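Local coordinates for S-adenosylmethionine:2-demethylmenaquinone methyltransferase (Geobacillus kaustophilus, PDB 2PCN), which belongs to the RraA-like family of proteins, built around a mixed beta sheet flanked by helices, at residues E48-V53 against T57-D62. Sequence-based numbering, arbitrary orientation.
Sequences EALETV and TVLVVD
L59 reaches from its strand to the helix with both methyls: CD1 lies 3.8 Å from A49 CB, while CD2 meets L50 CD2 at 3.7 Å. CD1 thus faces A49, and CD2 packs chiefly on L50 while also coming near A49. A chi1 of -175°, with CG anti to the backbone N, carries the L59 branch out to them, and the L50 side chain runs across it at about a right angle, its CG also 3.9 Å from L59 CD2. V37 of strand 30-38 touches both A49 and L59.

Nearer the turn, V53 and T57 are in van der Waals contact, again with side chains crossed. V53 CG2 sits 3.9 Å from T57 CB and 4.0 Å from T57 CG2, and T57 OG1 lies alongside V53 CB. The T57 hydroxyl has a hydrogen bond to P54 O, within the short link that joins the two segments.

The polar bonds of the helix side run within the segment and to two arginines beyond it. A49 O accepts from both T52 N and V53 N, the latter at 2.8 Å, and T52 OG1 turns back to E48 O at 2.8 Å. R125 NH2 also bonds T52 OG1, and R83 NH1 bonds both L50 O and V53 O.

Helix 44-52 thus packs on strand 58-62 inside a beta-alpha-beta unit begun by strand 30-38. With no hydrogen bond between the two segments, their buried interface depends on side-chain shape and van der Waals contact.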
# COMPACT_ATOMS: atom_id res chain seq x y z
N GLU A 48 -7.35 28.33 -4.49
CA GLU A 48 -6.90 29.70 -4.32
C GLU A 48 -5.51 29.76 -3.70
O GLU A 48 -4.69 30.61 -4.06
CB GLU A 48 -7.90 30.49 -3.48
CG GLU A 48 -9.33 30.38 -4.01
CD GLU A 48 -10.24 31.46 -3.46
OE1 GLU A 48 -10.19 31.73 -2.24
OE2 GLU A 48 -11.01 32.04 -4.26
N ALA A 49 -5.24 28.86 -2.76
CA ALA A 49 -3.94 28.81 -2.11
C ALA A 49 -2.86 28.45 -3.14
O ALA A 49 -1.82 29.11 -3.23
CB ALA A 49 -3.95 27.77 -0.98
N LEU A 50 -3.12 27.40 -3.92
CA LEU A 50 -2.16 26.97 -4.93
C LEU A 50 -1.87 28.05 -5.97
O LEU A 50 -0.80 28.08 -6.56
CB LEU A 50 -2.66 25.71 -5.65
CG LEU A 50 -2.73 24.44 -4.81
CD1 LEU A 50 -3.36 23.32 -5.63
CD2 LEU A 50 -1.32 24.06 -4.37
N GLU A 51 -2.84 28.94 -6.18
CA GLU A 51 -2.67 30.01 -7.16
C GLU A 51 -1.99 31.24 -6.57
O GLU A 51 -1.60 32.14 -7.31
CB GLU A 51 -4.02 30.42 -7.74
CG GLU A 51 -4.84 29.27 -8.30
CD GLU A 51 -6.22 29.71 -8.78
OE1 GLU A 51 -6.89 30.46 -8.04
OE2 GLU A 51 -6.63 29.30 -9.88
N THR A 52 -1.83 31.28 -5.25
CA THR A 52 -1.24 32.44 -4.61
C THR A 52 -0.01 32.27 -3.71
O THR A 52 0.74 33.23 -3.52
CB THR A 52 -2.30 33.19 -3.79
OG1 THR A 52 -2.83 32.32 -2.78
CG2 THR A 52 -3.44 33.65 -4.70
N VAL A 53 0.22 31.09 -3.15
CA VAL A 53 1.38 30.92 -2.27
C VAL A 53 2.72 31.08 -3.00
O VAL A 53 2.82 30.85 -4.21
CB VAL A 53 1.36 29.55 -1.55
CG1 VAL A 53 0.12 29.44 -0.68
CG2 VAL A 53 1.41 28.40 -2.56
N THR A 57 6.79 26.65 -1.72
CA THR A 57 5.87 26.34 -0.63
C THR A 57 5.36 24.90 -0.68
O THR A 57 5.23 24.31 -1.75
CB THR A 57 4.62 27.26 -0.66
OG1 THR A 57 5.01 28.61 -0.44
CG2 THR A 57 3.61 26.84 0.41
N VAL A 58 5.07 24.36 0.50
CA VAL A 58 4.48 23.03 0.61
C VAL A 58 3.11 23.32 1.22
O VAL A 58 3.02 23.78 2.36
CB VAL A 58 5.26 22.11 1.57
CG1 VAL A 58 4.44 20.86 1.86
CG2 VAL A 58 6.60 21.71 0.95
N LEU A 59 2.06 23.08 0.45
CA LEU A 59 0.71 23.33 0.95
C LEU A 59 0.24 22.13 1.77
O LEU A 59 0.26 21.00 1.28
CB LEU A 59 -0.26 23.56 -0.21
CG LEU A 59 -1.68 23.95 0.23
CD1 LEU A 59 -1.66 25.36 0.79
CD2 LEU A 59 -2.63 23.87 -0.95
N VAL A 60 -0.16 22.38 3.01
CA VAL A 60 -0.66 21.32 3.87
C VAL A 60 -2.16 21.55 3.99
O VAL A 60 -2.60 22.61 4.43
CB VAL A 60 -0.01 21.38 5.28
CG1 VAL A 60 -0.54 20.25 6.15
CG2 VAL A 60 1.51 21.27 5.14
N VAL A 61 -2.93 20.54 3.60
CA VAL A 61 -4.38 20.63 3.63
C VAL A 61 -5.03 19.63 4.59
O VAL A 61 -4.85 18.42 4.44
CB VAL A 61 -4.97 20.40 2.22
CG1 VAL A 61 -6.49 20.44 2.28
CG2 VAL A 61 -4.44 21.45 1.26
N ASP A 62 -5.76 20.13 5.57
CA ASP A 62 -6.44 19.23 6.50
C ASP A 62 -7.87 19.05 6.00
O ASP A 62 -8.71 19.93 6.17
CB ASP A 62 -6.45 19.79 7.92
CG ASP A 62 -7.12 18.84 8.90
OD1 ASP A 62 -7.52 17.73 8.47
OD2 ASP A 62 -7.24 19.18 10.09